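Local coordinates for protein similar to yteR (Bacilus subtilis) (Clostridium acetobutylicum, PDB 4WU0) that is a family 105 glycoside hydrolase that probably hydrolyses unsaturated rhamnogalacturonan fragments from pectin breakdown, at residues A[46-49]-A[50-53]; A[4-7]-A[8-12]; A[91-94]-A[95-99]; A[135-138]-A[139-143]; A[52-55]-A[56-60]. One frame throughout, in Å; residues are numbered along the deposited sequence.

Interaction 1 of 5, residues A[46-49]-A[50-53]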
loop_
_atom_site.group_PDB
_atom_site.type_symbol
_atom_site.label_atom_id
_atom_site.label_comp_id
_atom_site.label_asym_id
_atom_site.label_seq_id
_atom_site.Cartn_x
_atom_site.Cartn_y
_atom_site.Cartn_z
ATOM N N TYR A 46 5.527 -21.460 5.183
ATOM C CA TYR A 46 5.290 -20.037 4.880
ATOM C C TYR A 46 5.672 -19.162 6.073
ATOM O O TYR A 46 6.323 -18.121 5.908
ATOM C CB TYR A 46 3.859 -19.789 4.413
ATOM C CG TYR A 46 3.572 -20.595 3.180
ATOM C CD1 TYR A 46 4.238 -20.338 1.998
ATOM C CD2 TYR A 46 2.708 -21.671 3.229
ATOM C CE1 TYR A 46 4.018 -21.104 0.877
ATOM C CE2 TYR A 46 2.476 -22.446 2.124
ATOM C CZ TYR A 46 3.143 -22.168 0.942
ATOM O OH TYR A 46 2.917 -22.965 -0.158
ATOM N N LEU A 47 5.304 -19.599 7.274
ATOM C CA LEU A 47 5.688 -18.873 8.487
ATOM C C LEU A 47 7.202 -18.865 8.619
ATOM O O LEU A 47 7.813 -17.831 8.906
ATOM C CB LEU A 47 5.047 -19.496 9.728
ATOM C CG LEU A 47 5.460 -18.878 11.063
ATOM C CD1 LEU A 47 5.110 -17.398 11.069
ATOM C CD2 LEU A 47 4.802 -19.608 12.243
ATOM N N ASP A 48 7.822 -20.008 8.369
ATOM C CA ASP A 48 9.274 -20.093 8.473
ATOM C C ASP A 48 9.979 -19.149 7.504
ATOM O O ASP A 48 10.981 -18.542 7.862
ATOM C CB ASP A 48 9.750 -21.528 8.248
ATOM C CG ASP A 48 9.384 -22.450 9.390
ATOM O OD1 ASP A 48 9.157 -21.952 10.513
ATOM O OD2 ASP A 48 9.337 -23.677 9.158
ATOM N N PHE A 49 9.443 -19.007 6.291
ATOM C CA PHE A 49 9.981 -18.066 5.321
ATOM C C PHE A 49 9.898 -16.635 5.819
ATOM O O PHE A 49 10.826 -15.856 5.658
ATOM C CB PHE A 49 9.255 -18.175 3.979
ATOM C CG PHE A 49 9.802 -17.260 2.923
ATOM C CD1 PHE A 49 11.003 -17.546 2.308
ATOM C CD2 PHE A 49 9.118 -16.114 2.560
ATOM C CE1 PHE A 49 11.516 -16.715 1.336
ATOM C CE2 PHE A 49 9.622 -15.275 1.567
ATOM C CZ PHE A 49 10.841 -15.584 0.972
ATOM N N ILE A 50 8.772 -16.298 6.425
ATOM C CA ILE A 50 8.588 -14.959 6.981
ATOM C C ILE A 50 9.586 -14.705 8.099
ATOM O O ILE A 50 10.244 -13.672 8.122
ATOM C CB ILE A 50 7.152 -14.776 7.473
ATOM C CG1 ILE A 50 6.195 -14.841 6.289
ATOM C CG2 ILE A 50 6.990 -13.426 8.163
ATOM C CD1 ILE A 50 4.749 -14.988 6.706
ATOM N N ILE A 51 9.728 -15.671 8.995
ATOM C CA ILE A 51 10.642 -15.535 10.110
ATOM C C ILE A 51 12.067 -15.336 9.611
ATOM O O ILE A 51 12.777 -14.424 10.063
ATOM C CB ILE A 51 10.545 -16.765 11.033
ATOM C CG1 ILE A 51 9.185 -16.777 11.751
ATOM C CG2 ILE A 51 11.687 -16.795 12.041
ATOM C CD1 ILE A 51 8.872 -18.088 12.502
ATOM N N LYS A 52 12.487 -16.191 8.678
ATOM C CA LYS A 52 13.853 -16.165 8.175
ATOM C C LYS A 52 14.149 -14.838 7.488
ATOM O O LYS A 52 15.227 -14.271 7.675
ATOM C CB LYS A 52 14.100 -17.337 7.217
ATOM C CG LYS A 52 15.306 -17.164 6.292
ATOM C CD LYS A 52 15.484 -18.355 5.359
ATOM C CE LYS A 52 14.388 -18.447 4.302
ATOM N NZ LYS A 52 14.600 -17.464 3.210
ATOM N N THR A 53 13.186 -14.331 6.717
ATOM C CA THR A 53 13.356 -13.045 6.036
ATOM C C THR A 53 13.550 -11.921 7.082
ATOM O O THR A 53 14.480 -11.105 6.986
ATOM C CB THR A 53 12.149 -12.742 5.127
ATOM O OG1 THR A 53 12.048 -13.762 4.121
ATOM C CG2 THR A 53 12.290 -11.365 4.453
#

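Interaction 2 of 5, residues A[4-7]-A[8-12]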
loop_
_atom_site.group_PDB
_atom_site.type_symbol
_atom_site.label_atom_id
_atom_site.label_comp_id
_atom_site.label_asym_id
_atom_site.label_seq_id
_atom_site.Cartn_x
_atom_site.Cartn_y
_atom_site.Cartn_z
ATOM N N TYR A 4 -4.076 -18.846 -6.794
ATOM C CA TYR A 4 -2.892 -18.068 -7.105
ATOM C C TYR A 4 -2.164 -17.557 -5.878
ATOM O O TYR A 4 -0.978 -17.224 -5.966
ATOM C CB TYR A 4 -3.226 -16.905 -8.047
ATOM C CG TYR A 4 -3.413 -17.353 -9.479
ATOM C CD1 TYR A 4 -4.638 -17.795 -9.932
ATOM C CD2 TYR A 4 -2.350 -17.355 -10.357
ATOM C CE1 TYR A 4 -4.810 -18.234 -11.235
ATOM C CE2 TYR A 4 -2.510 -17.778 -11.665
ATOM C CZ TYR A 4 -3.743 -18.214 -12.092
ATOM O OH TYR A 4 -3.901 -18.636 -13.381
ATOM N N SER A 5 -2.824 -17.480 -4.720
ATOM C CA SER A 5 -2.095 -16.978 -3.543
ATOM C C SER A 5 -0.932 -17.919 -3.199
ATOM O O SER A 5 0.219 -17.490 -2.977
ATOM C CB SER A 5 -3.017 -16.789 -2.318
ATOM O OG SER A 5 -3.585 -18.013 -1.923
ATOM N N LYS A 6 -1.226 -19.208 -3.191
ATOM C CA LYS A 6 -0.195 -20.208 -2.892
ATOM C C LYS A 6 0.800 -20.345 -4.048
ATOM O O LYS A 6 2.011 -20.442 -3.834
ATOM C CB LYS A 6 -0.828 -21.563 -2.599
ATOM C CG LYS A 6 0.190 -22.672 -2.358
ATOM C CD LYS A 6 -0.496 -24.005 -2.034
ATOM C CE LYS A 6 0.530 -25.083 -1.727
ATOM N NZ LYS A 6 -0.156 -26.367 -1.397
ATOM N N LEU A 7 0.298 -20.358 -5.272
ATOM C CA LEU A 7 1.172 -20.503 -6.416
ATOM C C LEU A 7 2.171 -19.347 -6.464
ATOM O O LEU A 7 3.347 -19.544 -6.725
ATOM C CB LEU A 7 0.364 -20.582 -7.721
ATOM C CG LEU A 7 1.170 -20.764 -9.008
ATOM C CD1 LEU A 7 2.063 -21.999 -8.971
ATOM C CD2 LEU A 7 0.254 -20.802 -10.234
ATOM N N MET A 8 1.705 -18.127 -6.233
ATOM C CA MET A 8 2.615 -16.998 -6.214
ATOM C C MET A 8 3.583 -17.037 -5.040
ATOM O O MET A 8 4.759 -16.709 -5.192
ATOM C CB MET A 8 1.849 -15.687 -6.197
ATOM C CG MET A 8 2.760 -14.487 -6.250
ATOM S SD MET A 8 3.854 -14.526 -7.688
ATOM C CE MET A 8 2.761 -13.688 -8.774
ATOM N N ALA A 9 3.087 -17.388 -3.856
ATOM C CA ALA A 9 3.957 -17.521 -2.691
ATOM C C ALA A 9 5.075 -18.523 -2.978
ATOM O O ALA A 9 6.244 -18.263 -2.706
ATOM C CB ALA A 9 3.150 -17.957 -1.457
ATOM N N ASP A 10 4.704 -19.663 -3.555
ATOM C CA ASP A 10 5.686 -20.688 -3.875
ATOM C C ASP A 10 6.671 -20.168 -4.931
ATOM O O ASP A 10 7.852 -20.493 -4.893
ATOM C CB ASP A 10 5.001 -21.969 -4.364
ATOM C CG ASP A 10 4.329 -22.728 -3.242
ATOM O OD1 ASP A 10 4.698 -22.468 -2.067
ATOM O OD2 ASP A 10 3.433 -23.574 -3.528
ATOM N N SER A 11 6.186 -19.353 -5.859
ATOM C CA SER A 11 7.056 -18.766 -6.877
ATOM C C SER A 11 8.063 -17.792 -6.276
ATOM O O SER A 11 9.240 -17.793 -6.636
ATOM C CB SER A 11 6.229 -18.046 -7.950
ATOM O OG SER A 11 5.374 -18.944 -8.616
ATOM N N ILE A 12 7.595 -16.952 -5.363
ATOM C CA ILE A 12 8.457 -15.966 -4.717
ATOM C C ILE A 12 9.581 -16.668 -3.961
ATOM O O ILE A 12 10.748 -16.271 -4.032
ATOM C CB ILE A 12 7.636 -15.084 -3.771
ATOM C CG1 ILE A 12 6.662 -14.197 -4.564
ATOM C CG2 ILE A 12 8.537 -14.217 -2.879
ATOM C CD1 ILE A 12 5.574 -13.609 -3.704
#

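Interaction 3 of 5, residues A[91-94]-A[95-99]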
loop_
_atom_site.group_PDB
_atom_site.type_symbol
_atom_site.label_atom_id
_atom_site.label_comp_id
_atom_site.label_asym_id
_atom_site.label_seq_id
_atom_site.Cartn_x
_atom_site.Cartn_y
_atom_site.Cartn_z
ATOM N N GLY A 91 4.961 -14.916 19.730
ATOM C CA GLY A 91 5.172 -14.342 21.044
ATOM C C GLY A 91 6.612 -13.962 21.374
ATOM O O GLY A 91 6.898 -13.700 22.538
ATOM N N LYS A 92 7.510 -13.922 20.383
ATOM C CA LYS A 92 8.924 -13.647 20.660
ATOM C C LYS A 92 9.171 -12.185 20.983
ATOM O O LYS A 92 8.744 -11.292 20.268
ATOM C CB LYS A 92 9.827 -14.106 19.517
ATOM C CG LYS A 92 9.818 -15.612 19.279
ATOM C CD LYS A 92 10.247 -16.418 20.509
ATOM C CE LYS A 92 10.377 -17.902 20.171
ATOM N NZ LYS A 92 10.639 -18.769 21.359
ATOM N N GLU A 93 9.876 -11.951 22.084
ATOM C CA GLU A 93 10.013 -10.603 22.620
ATOM C C GLU A 93 10.719 -9.636 21.661
ATOM O O GLU A 93 10.423 -8.442 21.666
ATOM C CB GLU A 93 10.731 -10.653 23.977
ATOM C CG GLU A 93 10.758 -9.317 24.743
ATOM C CD GLU A 93 9.367 -8.745 25.047
ATOM O OE1 GLU A 93 8.354 -9.468 24.908
ATOM O OE2 GLU A 93 9.297 -7.553 25.428
ATOM N N LYS A 94 11.637 -10.132 20.830
ATOM C CA LYS A 94 12.402 -9.224 19.988
ATOM C C LYS A 94 11.478 -8.492 19.020
ATOM O O LYS A 94 11.747 -7.358 18.639
ATOM C CB LYS A 94 13.537 -9.945 19.241
ATOM C CG LYS A 94 13.131 -10.839 18.065
ATOM C CD LYS A 94 14.402 -11.415 17.445
ATOM C CE LYS A 94 14.188 -11.996 16.049
ATOM N NZ LYS A 94 15.505 -12.299 15.373
ATOM N N TYR A 95 10.374 -9.129 18.630
ATOM C CA TYR A 95 9.445 -8.483 17.719
ATOM C C TYR A 95 8.724 -7.341 18.437
ATOM O O TYR A 95 8.499 -6.277 17.870
ATOM C CB TYR A 95 8.418 -9.482 17.180
ATOM C CG TYR A 95 9.010 -10.606 16.367
ATOM C CD1 TYR A 95 9.941 -10.356 15.366
ATOM C CD2 TYR A 95 8.644 -11.918 16.603
ATOM C CE1 TYR A 95 10.480 -11.378 14.626
ATOM C CE2 TYR A 95 9.172 -12.950 15.860
ATOM C CZ TYR A 95 10.091 -12.683 14.877
ATOM O OH TYR A 95 10.619 -13.736 14.144
ATOM N N ARG A 96 8.328 -7.584 19.676
ATOM C CA ARG A 96 7.670 -6.554 20.462
ATOM C C ARG A 96 8.617 -5.383 20.711
ATOM O O ARG A 96 8.205 -4.219 20.621
ATOM C CB ARG A 96 7.167 -7.117 21.782
ATOM C CG ARG A 96 6.462 -6.110 22.656
ATOM C CD ARG A 96 5.126 -5.708 22.090
ATOM N NE ARG A 96 4.491 -4.689 22.933
ATOM C CZ ARG A 96 4.339 -3.404 22.611
ATOM N NH1 ARG A 96 4.760 -2.937 21.442
ATOM N NH2 ARG A 96 3.758 -2.579 23.476
ATOM N N LYS A 97 9.891 -5.667 20.989
ATOM C CA LYS A 97 10.842 -4.581 21.235
ATOM C C LYS A 97 11.059 -3.761 19.968
ATOM O O LYS A 97 11.172 -2.548 20.027
ATOM C CB LYS A 97 12.178 -5.116 21.753
ATOM C CG LYS A 97 12.117 -5.648 23.168
ATOM C CD LYS A 97 13.451 -6.267 23.552
ATOM C CE LYS A 97 13.466 -6.747 24.988
ATOM N NZ LYS A 97 14.636 -7.631 25.204
ATOM N N ALA A 98 11.122 -4.436 18.827
ATOM C CA ALA A 98 11.242 -3.756 17.539
ATOM C C ALA A 98 10.027 -2.868 17.274
ATOM O O ALA A 98 10.149 -1.741 16.785
ATOM C CB ALA A 98 11.434 -4.789 16.406
ATOM N N LEU A 99 8.859 -3.350 17.656
ATOM C CA LEU A 99 7.628 -2.586 17.501
ATOM C C LEU A 99 7.641 -1.338 18.376
ATOM O O LEU A 99 7.189 -0.276 17.945
ATOM C CB LEU A 99 6.419 -3.471 17.814
ATOM C CG LEU A 99 6.028 -4.382 16.636
ATOM C CD1 LEU A 99 5.142 -5.531 17.087
ATOM C CD2 LEU A 99 5.340 -3.556 15.562
#

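Interaction 4 of 5, residues A[135-138]-A[139-143]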
loop_
_atom_site.group_PDB
_atom_site.type_symbol
_atom_site.label_atom_id
_atom_site.label_comp_id
_atom_site.label_asym_id
_atom_site.label_seq_id
_atom_site.Cartn_x
_atom_site.Cartn_y
_atom_site.Cartn_z
ATOM N N GLY A 135 2.203 4.563 7.191
ATOM C CA GLY A 135 2.272 5.219 8.490
ATOM C C GLY A 135 0.978 5.118 9.258
ATOM O O GLY A 135 0.887 4.344 10.179
ATOM N N ALA A 136 -0.014 5.900 8.849
ATOM C CA ALA A 136 -1.306 5.897 9.522
ATOM C C ALA A 136 -1.892 4.500 9.663
ATOM O O ALA A 136 -2.428 4.160 10.719
ATOM C CB ALA A 136 -2.272 6.792 8.789
ATOM N N THR A 137 -1.788 3.681 8.615
ATOM C CA THR A 137 -2.336 2.327 8.660
ATOM C C THR A 137 -1.566 1.406 9.622
ATOM O O THR A 137 -2.168 0.587 10.320
ATOM C CB THR A 137 -2.441 1.699 7.235
ATOM O OG1 THR A 137 -3.241 2.557 6.416
ATOM C CG2 THR A 137 -3.062 0.323 7.240
ATOM N N PHE A 138 -0.247 1.503 9.637
ATOM C CA PHE A 138 0.523 0.759 10.615
ATOM C C PHE A 138 0.131 1.206 12.021
ATOM O O PHE A 138 -0.065 0.378 12.922
ATOM C CB PHE A 138 2.019 0.981 10.448
ATOM C CG PHE A 138 2.803 0.687 11.704
ATOM C CD1 PHE A 138 2.929 -0.610 12.163
ATOM C CD2 PHE A 138 3.367 1.704 12.460
ATOM C CE1 PHE A 138 3.639 -0.890 13.351
ATOM C CE2 PHE A 138 4.075 1.427 13.626
ATOM C CZ PHE A 138 4.212 0.124 14.062
ATOM N N TYR A 139 0.021 2.522 12.201
ATOM C CA TYR A 139 -0.314 3.088 13.503
ATOM C C TYR A 139 -1.669 2.528 13.965
ATOM O O TYR A 139 -1.832 2.144 15.112
ATOM C CB TYR A 139 -0.303 4.629 13.411
ATOM C CG TYR A 139 -0.433 5.390 14.701
ATOM C CD1 TYR A 139 -0.261 4.775 15.934
ATOM C CD2 TYR A 139 -0.688 6.756 14.682
ATOM C CE1 TYR A 139 -0.390 5.489 17.094
ATOM C CE2 TYR A 139 -0.813 7.469 15.838
ATOM C CZ TYR A 139 -0.663 6.838 17.039
ATOM O OH TYR A 139 -0.797 7.574 18.203
ATOM N N ALA A 140 -2.633 2.420 13.054
ATOM C CA ALA A 140 -3.925 1.836 13.403
ATOM C C ALA A 140 -3.810 0.390 13.867
ATOM O O ALA A 140 -4.424 -0.009 14.855
ATOM C CB ALA A 140 -4.897 1.937 12.216
ATOM N N LYS A 141 -3.038 -0.415 13.138
ATOM C CA LYS A 141 -2.835 -1.802 13.542
ATOM C C LYS A 141 -2.128 -1.877 14.890
ATOM O O LYS A 141 -2.441 -2.729 15.709
ATOM C CB LYS A 141 -2.089 -2.570 12.453
ATOM C CG LYS A 141 -2.924 -2.670 11.163
ATOM C CD LYS A 141 -2.177 -3.314 10.030
ATOM C CE LYS A 141 -3.123 -3.611 8.861
ATOM N NZ LYS A 141 -4.130 -4.670 9.196
ATOM N N TYR A 142 -1.183 -0.974 15.126
ATOM C CA TYR A 142 -0.459 -0.962 16.379
ATOM C C TYR A 142 -1.418 -0.629 17.526
ATOM O O TYR A 142 -1.405 -1.277 18.572
ATOM C CB TYR A 142 0.667 0.069 16.322
ATOM C CG TYR A 142 1.572 0.039 17.526
ATOM C CD1 TYR A 142 1.229 0.715 18.682
ATOM C CD2 TYR A 142 2.753 -0.676 17.516
ATOM C CE1 TYR A 142 2.044 0.680 19.794
ATOM C CE2 TYR A 142 3.560 -0.708 18.607
ATOM C CZ TYR A 142 3.198 -0.057 19.750
ATOM O OH TYR A 142 4.031 -0.102 20.848
ATOM N N VAL A 143 -2.246 0.388 17.325
ATOM C CA VAL A 143 -3.172 0.811 18.389
ATOM C C VAL A 143 -4.168 -0.291 18.719
ATOM O O VAL A 143 -4.500 -0.501 19.886
ATOM C CB VAL A 143 -3.923 2.105 17.977
ATOM C CG1 VAL A 143 -5.067 2.445 18.936
ATOM C CG2 VAL A 143 -2.931 3.255 17.857
#

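Interaction 5 of 5, residues A[52-55]-A[56-60]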
loop_
_atom_site.group_PDB
_atom_site.type_symbol
_atom_site.label_atom_id
_atom_site.label_comp_id
_atom_site.label_asym_id
_atom_site.label_seq_id
_atom_site.Cartn_x
_atom_site.Cartn_y
_atom_site.Cartn_z
ATOM N N LYS A 52 12.487 -16.191 8.678
ATOM C CA LYS A 52 13.853 -16.165 8.175
ATOM C C LYS A 52 14.149 -14.838 7.488
ATOM O O LYS A 52 15.227 -14.271 7.675
ATOM C CB LYS A 52 14.100 -17.337 7.217
ATOM C CG LYS A 52 15.306 -17.164 6.292
ATOM C CD LYS A 52 15.484 -18.355 5.359
ATOM C CE LYS A 52 14.388 -18.447 4.302
ATOM N NZ LYS A 52 14.600 -17.464 3.210
ATOM N N THR A 53 13.186 -14.331 6.717
ATOM C CA THR A 53 13.356 -13.045 6.036
ATOM C C THR A 53 13.550 -11.921 7.082
ATOM O O THR A 53 14.480 -11.105 6.986
ATOM C CB THR A 53 12.149 -12.742 5.127
ATOM O OG1 THR A 53 12.048 -13.762 4.121
ATOM C CG2 THR A 53 12.290 -11.365 4.453
ATOM N N MET A 54 12.704 -11.902 8.097
ATOM C CA MET A 54 12.780 -10.811 9.069
ATOM C C MET A 54 13.972 -10.937 9.997
ATOM O O MET A 54 14.364 -9.956 10.613
ATOM C CB MET A 54 11.489 -10.681 9.860
ATOM C CG MET A 54 10.302 -10.244 9.020
ATOM S SD MET A 54 10.554 -8.717 8.107
ATOM C CE MET A 54 10.727 -7.601 9.452
ATOM N N ASP A 55 14.572 -12.124 10.076
ATOM C CA ASP A 55 15.784 -12.302 10.869
ATOM C C ASP A 55 16.948 -11.461 10.360
ATOM O O ASP A 55 17.895 -11.170 11.103
ATOM C CB ASP A 55 16.185 -13.778 10.947
ATOM C CG ASP A 55 15.422 -14.550 12.030
ATOM O OD1 ASP A 55 14.872 -13.936 12.970
ATOM O OD2 ASP A 55 15.389 -15.794 11.954
ATOM N N THR A 56 16.910 -11.077 9.088
ATOM C CA THR A 56 17.892 -10.137 8.555
ATOM C C THR A 56 17.841 -8.816 9.306
ATOM O O THR A 56 18.885 -8.175 9.523
ATOM C CB THR A 56 17.626 -9.852 7.062
ATOM O OG1 THR A 56 18.052 -10.972 6.288
ATOM C CG2 THR A 56 18.390 -8.621 6.577
ATOM N N PHE A 57 16.630 -8.408 9.663
ATOM C CA PHE A 57 16.403 -7.054 10.177
ATOM C C PHE A 57 16.323 -6.975 11.688
ATOM O O PHE A 57 16.754 -5.989 12.273
ATOM C CB PHE A 57 15.101 -6.494 9.592
ATOM C CG PHE A 57 15.105 -6.433 8.096
ATOM C CD1 PHE A 57 15.946 -5.562 7.434
ATOM C CD2 PHE A 57 14.274 -7.254 7.354
ATOM C CE1 PHE A 57 15.977 -5.509 6.035
ATOM C CE2 PHE A 57 14.278 -7.204 5.954
ATOM C CZ PHE A 57 15.132 -6.326 5.298
ATOM N N ILE A 58 15.713 -7.971 12.318
ATOM C CA ILE A 58 15.399 -7.853 13.742
ATOM C C ILE A 58 16.430 -8.550 14.611
ATOM O O ILE A 58 16.482 -9.788 14.690
ATOM C CB ILE A 58 14.006 -8.403 14.073
ATOM C CG1 ILE A 58 12.961 -7.903 13.066
ATOM C CG2 ILE A 58 13.596 -8.001 15.470
ATOM C CD1 ILE A 58 12.903 -6.378 12.928
ATOM N N ASN A 59 17.243 -7.738 15.277
ATOM C CA ASN A 59 18.262 -8.238 16.170
ATOM C C ASN A 59 17.623 -8.749 17.457
ATOM O O ASN A 59 16.497 -8.401 17.765
ATOM C CB ASN A 59 19.255 -7.123 16.480
ATOM C CG ASN A 59 20.032 -6.672 15.251
ATOM O OD1 ASN A 59 20.548 -7.489 14.482
ATOM N ND2 ASN A 59 20.123 -5.363 15.063
ATOM N N GLU A 60 18.342 -9.577 18.207
ATOM C CA GLU A 60 17.776 -10.161 19.412
ATOM C C GLU A 60 17.349 -9.088 20.406
ATOM O O GLU A 60 16.382 -9.281 21.142
ATOM C CB GLU A 60 18.780 -11.112 20.080
ATOM C CG GLU A 60 18.202 -11.902 21.256
ATOM C CD GLU A 60 16.933 -12.673 20.890
ATOM O OE1 GLU A 60 16.856 -13.202 19.756
ATOM O OE2 GLU A 60 16.009 -12.742 21.734
HETATM O O HOH W 1 17.075 -13.415 5.783
HETATM O O HOH W 2 18.153 -12.390 13.709
#

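Interaction 1 of 5, residues A[46-49]-A[50-53]
Thr-53 turns its hydroxyl back onto the preceding turn of the helix. It donates to the carbonyl of Phe-49, with Thr-53 OG1 2.9 Å from Phe-49 O. The backbone N-H of Thr-53 uses the same acceptor, with Thr-53 N 3.0 Å from Phe-49 O. The two donors arrive from opposite faces of the carbonyl plane. One oxygen is thus gripped twice, and the buried hydroxyl finds a partner within its own helix. With chi1 at -61°, OG1 sits beside the backbone N of Thr-53, which brings it back to this carbonyl. From there it also lies over the centre of one face of the Phe-49 ring, 3.8 Å above the plane.

Lys-52 approaches that ring too. Its chain bends at chi3 (70°) and chi4 (77°). This curls the amine back until Lys-52 NZ is 3.7 Å from Phe-49 CE1, at an oblique approach to the ring.

A separate apolar contact joins Leu-47 and Ile-51, whose side chains cross obliquely. Ile-51 CD1 comes 3.8 Å from Leu-47 CG. Next to it, Ile-50 lays CG1 3.3 Å from Tyr-46 O. Main-chain bonds from residues 50, 51 and 52 to residues 46, 47 and 48 keep the turns in step. At the outer edge, Asp-48 OD1 makes a salt bridge with Lys-44, one turn earlier.

Helix 44-54 packs between several others. Tyr-46 and Phe-49 meet helices 4-14 and 25-41, whereas Ile-50 and Ile-51 rest on Leu-86 of helix 80-90.

Interaction 2 of 5, residues A[4-7]-A[8-12]
Lys-6 and Asp-10 lie one helical turn apart, and their side chains cross at a slant. The lysine is fully extended. It offers its methylene groups to the carboxylate: Lys-6 CG is 3.6 Å and Lys-6 CE 3.7 Å from Asp-10 OD2. The amine runs on past this oxygen, leaving Lys-6 NZ 5.0 Å from Asp-10 OD2. The two groups carry opposite charges but form no salt bridge. The other carboxylate oxygen, OD1, is hydrogen-bonded to the hydroxyl of Tyr-46.

Ser-11, the next residue, also turns back along the helix. With OG set beside its backbone N (chi1 -62°), the hydroxyl donates to the carbonyl of Leu-7, at 2.8 Å from Ser-11 OG to Leu-7 O. Ser-11 N reaches Leu-7 O as well, at 3.0 Å and from the opposite face of the carbonyl plane. Ser-11 OG also bonds to the backbone N of Ile-311, which ties the helix to strand 311-317.

Met-8 bends away from this side, toward Leu-348 and Leu-352 of helix 345-360. A serine hydroxyl bonded to the carbonyl four residues earlier is a common feature of alpha helices. Here it occurs in the first helix of a mainly helical fold, consistent with the (alpha/alpha)6 barrel of this family.

Interaction 3 of 5, residues A[91-94]-A[95-99]
Tyr-95 N bonds to Lys-92 O (3.2 Å) where the chain enters helix 93-108, and the donor stands 44° out of the carbonyl plane. This is the entry to the second helix of a helical hairpin. Helix 80-90 ends just before it, and Gly-91 turns the chain with a positive phi of 65°. Lys-97 N then reaches Glu-93 O at 2.9 Å, in the regular helical manner.

Two lysine chains approach the Tyr-95 ring from the same side of its plane. Lys-92 touches it through CB, 3.8 Å from Tyr-95 CD2. Lys-94 runs alongside and points the same way. Its CG takes the crowded position between backbone N and carbonyl carbon, chi1 74°. This puts CG over one face of the ring, offset toward the rim, while Lys-94 CE lies 4.0 Å from Tyr-95 CE1. The extended chain carries NZ onward to Asp-55 OD1, a salt bridge, and to Ile-58 O.

Arg-96 leads its guanidinium away from this turn. NH1 bonds to the hydroxyl of Tyr-142, and the group makes a cation-pi contact with Phe-146.

On the exposed side, Glu-93 and Lys-97 cross at about a right angle. They meet through carbon, with Glu-93 CG 3.7 Å from Lys-97 CE. The charges stay apart, Glu-93 OE2 lying 5.3 Å from Lys-97 NZ.

Interaction 4 of 5, residues A[135-138]-A[139-143]
Phe-138 and Tyr-142 lie side by side on one flank of helix 129-146 and point the same way. From CB outward, Phe-138 first passes its own peptide link. CB is next to the amide of Tyr-139, and CG follows at 3.4 Å from Tyr-139 N. With chi1 at 158°, CG is roughly anti to the backbone N, and the ring leans forward along the helix toward Tyr-142. Phe-138 CD2 stays close to the main chain, 3.5 Å from Tyr-139 N. The far end of the ring reaches the tyrosine: Phe-138 CZ is 3.8 Å from Tyr-142 CD2. The two ring planes stand at 59°, with centroids 5.9 Å apart, an oblique pairing. Tyr-142 CB lies over one face of the phenylalanine ring, toward its rim. The backbone bond from Tyr-142 N to Phe-138 O, 2.8 Å long, holds the two residues one turn apart.

On another flank Lys-141 rests CG 3.4 Å from Thr-137 O. The hydroxyl of Thr-137 bonds to Leu-132 O and to Thr-212 OG1 of helix 199-215. Tyr-139 leads away from the aromatic pair, and its OH bonds to Glu-151.

The contact is largely buried. Phe-138 packs on Leu-99 of helix 93-108, and Ala-136 on Phe-159 of helix 152-166. Helix 129-146 thus packs against helices 93-108, 152-166 and 199-215, consistent with the (alpha/alpha)6 barrel expected of this family.

Interaction 5 of 5, residues A[52-55]-A[56-60]
Met-54 O is gripped by two backbone N-H groups of the residues that follow. Phe-57 N lies 2.9 Å from Met-54 O and stands well above the carbonyl plane. Ile-58 N is also 2.9 Å from Met-54 O, but meets it almost head-on, with a C=O...N angle of 168°. One residue earlier, Thr-56 N donates to Thr-53 O at 3.2 Å. The chain therefore stays coiled as it runs from helix 44-54 into the loop.

The side chains follow this turn. Met-54 bends at chi2 and chi3, which brings its sulfur beside Phe-57 in a Met-aromatic contact. Met-54 SD is 5.3 Å from the centroid of the Phe-57 ring, an oblique approach 72° off the ring normal. The methyl group touches both Phe-57 CD2 and Ile-58, with Met-54 CE 4.3 Å from Ile-58 CG1. Over one face of the phenylalanine ring sits Thr-56 CG2, 3.9 Å above the plane and close to its centre.

Two waters bridge polar atoms of the turn. The first donates to Lys-52 O at 2.8 Å and is hydrogen-bonded to Thr-56 OG1 at 2.7 Å. The second donates to both Asp-55 O and Ile-58 O.

Outside the turn, Phe-57 meets Trp-23 edge-to-face and shares backbone bonds with Asn-65. Met-54 packs on Leu-31 of helix 25-41 and on Leu-83 and Leu-86 of helix 80-90. Ile-58 reaches Leu-83 too, and also Ala-98 of helix 93-108.

How the interactions relate
Along the chain the order is interaction 2, then 1, 5, 3 and 4. Interactions 1 and 5 share Lys-52 and Thr-53 on helix 44-54, their centres about 10 Å apart. Polar bonds join neighbouring parts of the fold. Tyr-46 OH to Asp-10 OD1, 2.7 Å, links interactions 1 and 2. Lys-94 NZ, 2.8 Å from Ile-58 O in the loop after helix 44-54, links 3 to 5, and Arg-96 links 3 to 4. Interactions 2 and 3 do not touch, with centres about 28 Å apart. The five contacts thus form a connected series from helix 4-14 to helix 129-146, consistent with helices packed side by side in an (alpha/alpha)6 barrel.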